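PDB 4A27: synaptic vesicle membrane protein VAT-1 homolog-like, which probably acts as an oxidoreductase of the quinone oxidoreductase subfamily within the zinc-containing alcohol dehydrogenase family, its substrate not being established. Local coordinates for residues G81-I84 with G85-V88; A121-P124 with M125-T129; G173-T177 with F178-A182; L316-L319 with E320-K323. One frame throughout, in Å; residues are numbered along the deposited sequence.

Overall arrangement
The four contacts are local turns and helix starts, met in series along the chain. Interaction 1 (81-88) is a surface turn leading into strand 87-91 of the mixed sheet in the GroES-like domain. Interaction 2 (121-129) lies near the centre of the chain, where helix 124-137 begins; its nearest atoms are about 7 Å from interaction 1. Interaction 3 (173-182) follows strand 170-175 of the six-stranded parallel sheet, its centre about 40 Å from that of interaction 1, across the chain's centre. Interaction 4 (316-323) returns to the mixed sheet, so that the chain's late part completes the sheet its early part began, as in medium-chain dehydrogenases.

Interaction 1: residues G81-I84 with G85-V88; sequences GYEI and GDRV
D86 turns back on E83 and closes a type II beta turn running from E83 to D86. Two hydrogen bonds tie the ends together. In the backbone one, D86 N gives its hydrogen to E83 O at 3.2 Å, the usual closing bond of such a turn. In the other, E83 N donates to D86 OD2 at 2.8 Å and is nearly straight (164°), though the oxygen is met from well above the carboxylate plane. With CG of D86 beside the backbone N (chi1 -80°), the one-carbon arm of aspartate is just long enough to bring OD2 back to E83 N. The same oxygen comes obliquely to the Y82 ring, whose plane is 65° from the carboxylate.

The turn also explains its glycine. G85 has a positive phi, and a CB there would clash with I84 O.

Apolar contact is slight: Y82 CE2 lies 4.3 Å from V88 CG1. Y82 and V88 both reach strands 32-42, 67-75 and 108-110, tying the turn to the sheet.

As for charge, E83 OE2 and D86 OD1 stand 4.8 Å apart without touching, and K110 forms a weak, long ion pair with D86 OD2. Were the carboxylate of D86 replaced by the bare methyl of an alanine here, E83 N would probably lose its partner and the turn would be held across by the backbone bond alone. The chemistry thus implies a turn fixed by two different bonds, with a carboxylate whose negative charge is probably eased by the nearby lysine and by the N-H of E83.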
loop_
_atom_site.group_PDB
_atom_site.type_symbol
_atom_site.label_atom_id
_atom_site.label_comp_id
_atom_site.label_asym_id
_atom_site.label_seq_id
_atom_site.Cartn_x
_atom_site.Cartn_y
_atom_site.Cartn_z
ATOM N N GLY A 81 -3.830 23.273 -26.785
ATOM C CA GLY A 81 -4.860 23.105 -25.756
ATOM C C GLY A 81 -5.086 24.309 -24.851
ATOM O O GLY A 81 -5.969 24.273 -23.984
ATOM N N TYR A 82 -4.305 25.374 -25.046
ATOM C CA TYR A 82 -4.467 26.602 -24.271
ATOM C C TYR A 82 -4.546 27.798 -25.168
ATOM O O TYR A 82 -4.021 27.793 -26.277
ATOM C CB TYR A 82 -3.310 26.800 -23.297
ATOM C CG TYR A 82 -3.237 25.734 -22.242
ATOM C CD1 TYR A 82 -2.559 24.540 -22.493
ATOM C CD2 TYR A 82 -3.857 25.899 -21.000
ATOM C CE1 TYR A 82 -2.495 23.534 -21.533
ATOM C CE2 TYR A 82 -3.807 24.876 -20.017
ATOM C CZ TYR A 82 -3.113 23.711 -20.295
ATOM O OH TYR A 82 -3.035 22.703 -19.381
ATOM N N GLU A 83 -5.203 28.832 -24.660
ATOM C CA GLU A 83 -5.298 30.111 -25.335
ATOM C C GLU A 83 -4.959 31.154 -24.321
ATOM O O GLU A 83 -5.148 30.948 -23.127
ATOM C CB GLU A 83 -6.715 30.370 -25.798
ATOM C CG GLU A 83 -7.473 29.161 -26.189
ATOM C CD GLU A 83 -8.593 29.596 -27.087
ATOM O OE1 GLU A 83 -8.321 29.723 -28.286
ATOM O OE2 GLU A 83 -9.690 29.918 -26.591
ATOM N N ILE A 84 -4.499 32.293 -24.792
ATOM C CA ILE A 84 -4.188 33.381 -23.908
ATOM C C ILE A 84 -5.492 33.789 -23.233
ATOM O O ILE A 84 -6.552 33.763 -23.862
ATOM C CB ILE A 84 -3.576 34.530 -24.720
ATOM C CG1 ILE A 84 -2.279 34.048 -25.398
ATOM C CG2 ILE A 84 -3.363 35.771 -23.843
ATOM C CD1 ILE A 84 -1.844 34.933 -26.588
ATOM N N GLY A 85 -5.415 34.132 -21.944
ATOM C CA GLY A 85 -6.608 34.476 -21.152
ATOM C C GLY A 85 -7.179 33.311 -20.342
ATOM O O GLY A 85 -8.061 33.527 -19.530
ATOM N N ASP A 86 -6.728 32.083 -20.615
ATOM C CA ASP A 86 -7.147 30.904 -19.847
ATOM C C ASP A 86 -6.690 31.044 -18.378
ATOM O O ASP A 86 -5.594 31.485 -18.098
ATOM C CB ASP A 86 -6.572 29.611 -20.447
ATOM C CG ASP A 86 -7.360 29.103 -21.670
ATOM O OD1 ASP A 86 -8.514 29.536 -21.906
ATOM O OD2 ASP A 86 -6.811 28.248 -22.395
ATOM N N ARG A 87 -7.584 30.733 -17.465
ATOM C CA ARG A 87 -7.305 30.834 -16.042
ATOM C C ARG A 87 -6.776 29.496 -15.621
ATOM O O ARG A 87 -7.388 28.479 -15.934
ATOM C CB ARG A 87 -8.581 31.197 -15.298
ATOM C CG ARG A 87 -9.160 32.519 -15.770
ATOM C CD ARG A 87 -10.561 32.768 -15.271
ATOM N NE ARG A 87 -10.585 33.113 -13.851
ATOM C CZ ARG A 87 -10.896 32.301 -12.844
ATOM N NH1 ARG A 87 -11.222 31.023 -13.037
ATOM N NH2 ARG A 87 -10.840 32.775 -11.613
ATOM N N VAL A 88 -5.639 29.485 -14.915
ATOM C CA VAL A 88 -4.958 28.233 -14.609
ATOM C C VAL A 88 -4.363 28.180 -13.206
ATOM O O VAL A 88 -4.183 29.209 -12.546
ATOM C CB VAL A 88 -3.856 28.011 -15.615
ATOM C CG1 VAL A 88 -4.479 27.877 -16.999
ATOM C CG2 VAL A 88 -2.835 29.206 -15.530
#

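Interaction 2: residues A121-P124 with M125-T129; sequences AAFP and MNFVT
F123 and F127, one helical turn apart, meet at the start of helix 124-137, where the chain changes from a loop into a regular alpha-helix. P124 occupies the first turn, a place that suits proline because its nitrogen has no hydrogen to offer and none is needed there. The carbonyls before and within this turn find their donors further on: F127 N reaches F123 O at 3.0 Å, nearly along the C=O axis, and V128 N reaches P124 O at the same length. A122 O, which precedes the helix, is served by two waters instead. One, weakly bonded to it, accepts from N126 N; the second donates to A122 O at 2.7 Å and accepts from N126 ND2. M125 N is taken by the carboxylate of E67.

The rings of F123 and F127 lie nearly parallel (12°) but slid apart, the centroid of the F123 ring 5.3 Å from that of the F127 ring, so they barely overlap. Both also pack on L300 of helix 290-305, and F123 meets M89 of strand 87-91. Further along, M125 O takes two donors from opposite faces of its carbonyl plane: T129 N, and T129 OG1 at 2.7 Å.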
loop_
_atom_site.group_PDB
_atom_site.type_symbol
_atom_site.label_atom_id
_atom_site.label_comp_id
_atom_site.label_asym_id
_atom_site.label_seq_id
_atom_site.Cartn_x
_atom_site.Cartn_y
_atom_site.Cartn_z
ATOM N N ALA A 121 -4.889 28.577 -5.982
ATOM C CA ALA A 121 -3.510 28.481 -5.476
ATOM C C ALA A 121 -3.481 27.663 -4.223
ATOM O O ALA A 121 -2.421 27.359 -3.717
ATOM C CB ALA A 121 -2.936 29.884 -5.155
ATOM N N ALA A 122 -4.660 27.462 -3.634
ATOM C CA ALA A 122 -4.802 26.621 -2.463
ATOM C C ALA A 122 -5.056 25.173 -2.786
ATOM O O ALA A 122 -5.168 24.357 -1.868
ATOM C CB ALA A 122 -5.952 27.135 -1.635
ATOM N N PHE A 123 -5.301 24.882 -4.062
ATOM C CA PHE A 123 -5.881 23.603 -4.501
ATOM C C PHE A 123 -4.823 22.457 -4.747
ATOM O O PHE A 123 -4.841 21.454 -4.042
ATOM C CB PHE A 123 -6.698 23.862 -5.757
ATOM C CG PHE A 123 -7.633 22.779 -6.117
ATOM C CD1 PHE A 123 -8.838 22.645 -5.446
ATOM C CD2 PHE A 123 -7.325 21.871 -7.121
ATOM C CE1 PHE A 123 -9.734 21.630 -5.783
ATOM C CE2 PHE A 123 -8.229 20.850 -7.465
ATOM C CZ PHE A 123 -9.435 20.745 -6.791
ATOM N N PRO A 124 -3.877 22.637 -5.700
ATOM C CA PRO A 124 -3.024 21.529 -6.177
ATOM C C PRO A 124 -2.153 20.804 -5.163
ATOM O O PRO A 124 -2.239 19.593 -5.060
ATOM C CB PRO A 124 -2.106 22.181 -7.239
ATOM C CG PRO A 124 -2.436 23.593 -7.269
ATOM C CD PRO A 124 -3.352 23.940 -6.155
ATOM N N MET A 125 -1.306 21.501 -4.421
ATOM C CA MET A 125 -0.435 20.795 -3.485
ATOM C C MET A 125 -1.247 19.969 -2.497
ATOM O O MET A 125 -1.030 18.753 -2.382
ATOM C CB MET A 125 0.495 21.751 -2.745
ATOM C CG MET A 125 1.651 22.294 -3.600
ATOM S SD MET A 125 2.958 21.072 -3.899
ATOM C CE MET A 125 3.881 21.323 -2.365
ATOM N N ASN A 126 -2.160 20.629 -1.773
ATOM C CA ASN A 126 -2.860 19.969 -0.688
ATOM C C ASN A 126 -3.765 18.858 -1.187
ATOM O O ASN A 126 -3.756 17.738 -0.615
ATOM C CB ASN A 126 -3.636 20.938 0.197
ATOM C CG ASN A 126 -2.735 21.888 0.996
ATOM O OD1 ASN A 126 -1.544 21.669 1.130
ATOM N ND2 ASN A 126 -3.319 22.946 1.528
ATOM N N PHE A 127 -4.559 19.127 -2.219
ATOM C CA PHE A 127 -5.541 18.146 -2.633
ATOM C C PHE A 127 -4.936 16.985 -3.428
ATOM O O PHE A 127 -5.389 15.840 -3.281
ATOM C CB PHE A 127 -6.734 18.774 -3.354
ATOM C CG PHE A 127 -7.729 19.392 -2.408
ATOM C CD1 PHE A 127 -7.493 20.653 -1.861
ATOM C CD2 PHE A 127 -8.874 18.693 -2.028
ATOM C CE1 PHE A 127 -8.387 21.208 -0.933
ATOM C CE2 PHE A 127 -9.784 19.248 -1.106
ATOM C CZ PHE A 127 -9.527 20.517 -0.570
ATOM N N VAL A 128 -3.902 17.240 -4.236
ATOM C CA VAL A 128 -3.263 16.144 -4.941
ATOM C C VAL A 128 -2.554 15.249 -3.899
ATOM O O VAL A 128 -2.594 14.042 -3.988
ATOM C CB VAL A 128 -2.269 16.627 -6.062
ATOM C CG1 VAL A 128 -1.510 15.491 -6.631
ATOM C CG2 VAL A 128 -3.022 17.362 -7.212
ATOM N N THR A 129 -1.914 15.841 -2.902
ATOM C CA THR A 129 -1.230 15.038 -1.894
ATOM C C THR A 129 -2.228 14.111 -1.205
ATOM O O THR A 129 -2.015 12.914 -1.053
ATOM C CB THR A 129 -0.529 15.962 -0.876
ATOM O OG1 THR A 129 0.489 16.686 -1.556
ATOM C CG2 THR A 129 0.075 15.198 0.314
HETATM O O HOH W 1 -2.457 23.323 -1.912
HETATM O O HOH W 2 -5.688 23.768 0.763
#

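Interaction 3: residues G173-T177 with F178-A182; sequences GTAST and FKHEA
H180 swings its imidazole back toward the strand end, and NE2 donates to A175 O at 2.6 Å. The ring holds the oxygen close to its own plane, while the nitrogen stands well above the plane of the A175 carbonyl. With CG beside the backbone N (chi1 -73°), the imidazole lies beneath T177, whose CA sits 3.6 Å from the ring centroid in a CH-pi contact over the face. T177 CG2 also brushes ND1 at 3.9 Å. Histidine suits the place: a flat ring can slide under the backbone and still offer an N-H at its edge.

F178 takes the less common rotamer in which CG sits between the backbone N and the carbonyl carbon (chi1 73°). This turns the ring toward S176, with CE2 3.6 Å from S176 CB. K179 is stretched out, and its NZ reaches R332 O and a water that also accepts from S176 N; the length of lysine makes this span possible. S176 OG is bonded to R193 NE.

The backbone closes the turn. K179 N reaches S176 O at 2.8 Å, and H180 N reaches T177 O at 3.1 Å, both from above the carbonyl planes.

This is the crossing from strand 170-175 into helix 180-183 of a beta-alpha-beta unit, part of the Rossmann-type fold of the family's parallel sheet.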
loop_
_atom_site.group_PDB
_atom_site.type_symbol
_atom_site.label_atom_id
_atom_site.label_comp_id
_atom_site.label_asym_id
_atom_site.label_seq_id
_atom_site.Cartn_x
_atom_site.Cartn_y
_atom_site.Cartn_z
ATOM N N GLY A 173 -9.150 12.908 13.779
ATOM C CA GLY A 173 -8.232 14.009 13.642
ATOM C C GLY A 173 -7.590 14.375 14.972
ATOM O O GLY A 173 -8.171 14.144 16.028
ATOM N N THR A 174 -6.362 14.884 14.915
ATOM C CA THR A 174 -5.769 15.617 16.038
ATOM C C THR A 174 -5.528 17.091 15.642
ATOM O O THR A 174 -5.225 17.389 14.484
ATOM C CB THR A 174 -4.460 14.967 16.514
ATOM O OG1 THR A 174 -3.479 15.050 15.492
ATOM C CG2 THR A 174 -4.692 13.496 16.882
ATOM N N ALA A 175 -5.657 17.986 16.621
ATOM C CA ALA A 175 -5.479 19.425 16.447
ATOM C C ALA A 175 -5.456 20.129 17.825
ATOM O O ALA A 175 -6.049 19.633 18.788
ATOM C CB ALA A 175 -6.593 19.995 15.622
ATOM N N SER A 176 -4.818 21.295 17.900
ATOM C CA SER A 176 -4.813 22.105 19.130
ATOM C C SER A 176 -6.235 22.519 19.496
ATOM O O SER A 176 -7.043 22.834 18.609
ATOM C CB SER A 176 -3.927 23.335 18.956
ATOM O OG SER A 176 -2.567 22.951 18.832
ATOM N N THR A 177 -6.540 22.524 20.792
ATOM C CA THR A 177 -7.937 22.616 21.255
ATOM C C THR A 177 -8.647 23.929 20.892
ATOM O O THR A 177 -9.890 23.953 20.734
ATOM C CB THR A 177 -8.093 22.349 22.787
ATOM O OG1 THR A 177 -7.284 21.232 23.169
ATOM C CG2 THR A 177 -9.550 22.037 23.150
ATOM N N PHE A 178 -7.883 25.016 20.757
ATOM C CA PHE A 178 -8.461 26.289 20.265
ATOM C C PHE A 178 -8.962 26.190 18.817
ATOM O O PHE A 178 -9.760 27.008 18.387
ATOM C CB PHE A 178 -7.500 27.489 20.430
ATOM C CG PHE A 178 -6.326 27.505 19.473
ATOM C CD1 PHE A 178 -6.429 28.127 18.234
ATOM C CD2 PHE A 178 -5.101 26.956 19.842
ATOM C CE1 PHE A 178 -5.337 28.150 17.350
ATOM C CE2 PHE A 178 -4.005 26.980 18.973
ATOM C CZ PHE A 178 -4.124 27.571 17.724
ATOM N N LYS A 179 -8.521 25.183 18.069
ATOM C CA LYS A 179 -9.034 24.981 16.717
ATOM C C LYS A 179 -10.319 24.158 16.667
ATOM O O LYS A 179 -11.024 24.226 15.653
ATOM C CB LYS A 179 -7.980 24.337 15.813
ATOM C CG LYS A 179 -6.758 25.222 15.567
ATOM C CD LYS A 179 -5.765 24.546 14.640
ATOM C CE LYS A 179 -4.516 25.381 14.452
ATOM N NZ LYS A 179 -3.405 24.561 13.947
ATOM N N HIS A 180 -10.631 23.420 17.748
ATOM C CA HIS A 180 -11.631 22.339 17.712
ATOM C C HIS A 180 -13.024 22.824 17.299
ATOM O O HIS A 180 -13.701 22.138 16.535
ATOM C CB HIS A 180 -11.689 21.557 19.046
ATOM C CG HIS A 180 -10.501 20.650 19.287
ATOM N ND1 HIS A 180 -10.508 19.623 20.216
ATOM C CD2 HIS A 180 -9.278 20.609 18.688
ATOM C CE1 HIS A 180 -9.329 19.012 20.200
ATOM N NE2 HIS A 180 -8.567 19.589 19.276
ATOM N N GLU A 181 -13.446 23.999 17.766
ATOM C CA GLU A 181 -14.802 24.494 17.459
ATOM C C GLU A 181 -14.932 24.771 15.962
ATOM O O GLU A 181 -15.984 24.501 15.375
ATOM C CB GLU A 181 -15.192 25.751 18.293
ATOM N N ALA A 182 -13.871 25.310 15.358
ATOM C CA ALA A 182 -13.869 25.642 13.927
ATOM C C ALA A 182 -13.751 24.420 12.985
ATOM O O ALA A 182 -14.272 24.451 11.862
ATOM C CB ALA A 182 -12.760 26.656 13.615
HETATM O O HOH W 3 -3.215 22.366 15.480
#

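Interaction 4: residues L316-L319 with E320-K323; sequences LWAL and EEVK
A318 N donates to E321 OE1 at 2.8 Å, nearly straight (166°), the oxygen being met on its anti side and out of the carboxylate plane. E321 N returns a bond to A318 O at 2.9 Å, so the two residues are gripped in both directions. E321 holds the N-cap position just before helix 322-330, yet its carboxylate turns backward to the strand's end. CG beside the backbone N (chi1 -69°), followed by an extended chain, carries it there; glutamate has the length for this span.

The same carboxylate passes A318 CB, 3.3 Å from OE1, where the small alanine fits. E321 CB meets the edge of the W317 ring at CE3, 3.8 Å away, with ring and carboxylate planes 81° apart. With an alanine here in place of E321, A318 N would probably lose its side-chain acceptor, and the carboxylate's contact with A318 CB would go too. K344 forms a weak, long ion pair with E321 OE1.

E320 turns outward to a salt bridge with R5, and W317 NE1 bonds S315 OG. V322 packs on L340 and W97, and L319 on L20 of strand 18-23. The turn therefore joins strand 313-317 to helix 322-330, which leads on to strand 337-341, parallel to and paired with 313-317.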
loop_
_atom_site.group_PDB
_atom_site.type_symbol
_atom_site.label_atom_id
_atom_site.label_comp_id
_atom_site.label_asym_id
_atom_site.label_seq_id
_atom_site.Cartn_x
_atom_site.Cartn_y
_atom_site.Cartn_z
ATOM N N LEU A 316 -4.970 35.640 3.524
ATOM C CA LEU A 316 -4.345 36.215 2.346
ATOM C C LEU A 316 -3.309 37.213 2.793
ATOM O O LEU A 316 -3.579 38.000 3.678
ATOM C CB LEU A 316 -5.410 36.948 1.545
ATOM C CG LEU A 316 -6.580 36.096 1.056
ATOM C CD1 LEU A 316 -7.616 37.037 0.373
ATOM C CD2 LEU A 316 -6.172 34.988 0.130
ATOM N N TRP A 317 -2.147 37.188 2.155
ATOM C CA TRP A 317 -1.043 38.028 2.486
ATOM C C TRP A 317 -0.497 38.769 1.285
ATOM O O TRP A 317 -0.391 38.204 0.182
ATOM C CB TRP A 317 0.069 37.134 3.057
ATOM C CG TRP A 317 -0.391 36.348 4.206
ATOM C CD1 TRP A 317 -1.099 35.169 4.163
ATOM C CD2 TRP A 317 -0.289 36.707 5.574
ATOM N NE1 TRP A 317 -1.402 34.763 5.431
ATOM C CE2 TRP A 317 -0.921 35.690 6.320
ATOM C CE3 TRP A 317 0.274 37.790 6.252
ATOM C CZ2 TRP A 317 -0.978 35.714 7.719
ATOM C CZ3 TRP A 317 0.216 37.822 7.631
ATOM C CH2 TRP A 317 -0.384 36.770 8.359
ATOM N N ALA A 318 -0.067 40.013 1.522
ATOM C CA ALA A 318 0.644 40.805 0.507
ATOM C C ALA A 318 2.010 40.171 0.232
ATOM O O ALA A 318 2.535 39.447 1.073
ATOM C CB ALA A 318 0.851 42.281 1.016
ATOM N N LEU A 319 2.590 40.440 -0.930
ATOM C CA LEU A 319 3.961 39.980 -1.204
ATOM C C LEU A 319 4.957 40.484 -0.161
ATOM O O LEU A 319 5.911 39.787 0.177
ATOM C CB LEU A 319 4.443 40.413 -2.586
ATOM C CG LEU A 319 4.026 39.667 -3.845
ATOM C CD1 LEU A 319 4.748 40.349 -4.954
ATOM C CD2 LEU A 319 4.409 38.185 -3.816
ATOM N N GLU A 320 4.734 41.693 0.347
ATOM C CA GLU A 320 5.568 42.281 1.399
ATOM C C GLU A 320 5.438 41.538 2.722
ATOM O O GLU A 320 6.246 41.760 3.628
ATOM C CB GLU A 320 5.181 43.751 1.657
ATOM C CG GLU A 320 5.691 44.790 0.653
ATOM C CD GLU A 320 4.879 44.883 -0.631
ATOM O OE1 GLU A 320 3.900 44.121 -0.802
ATOM O OE2 GLU A 320 5.244 45.714 -1.496
ATOM N N GLU A 321 4.401 40.709 2.869
ATOM C CA GLU A 321 4.077 40.108 4.177
ATOM C C GLU A 321 4.478 38.631 4.276
ATOM O O GLU A 321 4.008 37.925 5.158
ATOM C CB GLU A 321 2.579 40.288 4.484
ATOM C CG GLU A 321 2.147 41.753 4.775
ATOM C CD GLU A 321 0.633 42.014 4.654
ATOM O OE1 GLU A 321 -0.108 41.207 4.013
ATOM O OE2 GLU A 321 0.180 43.069 5.178
ATOM N N VAL A 322 5.343 38.166 3.375
ATOM C CA VAL A 322 5.720 36.748 3.336
ATOM C C VAL A 322 6.398 36.246 4.631
ATOM O O VAL A 322 6.183 35.094 5.040
ATOM C CB VAL A 322 6.577 36.413 2.081
ATOM C CG1 VAL A 322 6.851 34.917 1.985
ATOM C CG2 VAL A 322 5.861 36.818 0.849
ATOM N N LYS A 323 7.172 37.098 5.291
ATOM C CA LYS A 323 7.817 36.751 6.567
ATOM C C LYS A 323 6.765 36.443 7.611
ATOM O O LYS A 323 6.825 35.429 8.309
ATOM C CB LYS A 323 8.717 37.901 7.064
ATOM C CG LYS A 323 9.997 38.123 6.255
ATOM C CD LYS A 323 10.895 39.232 6.875
#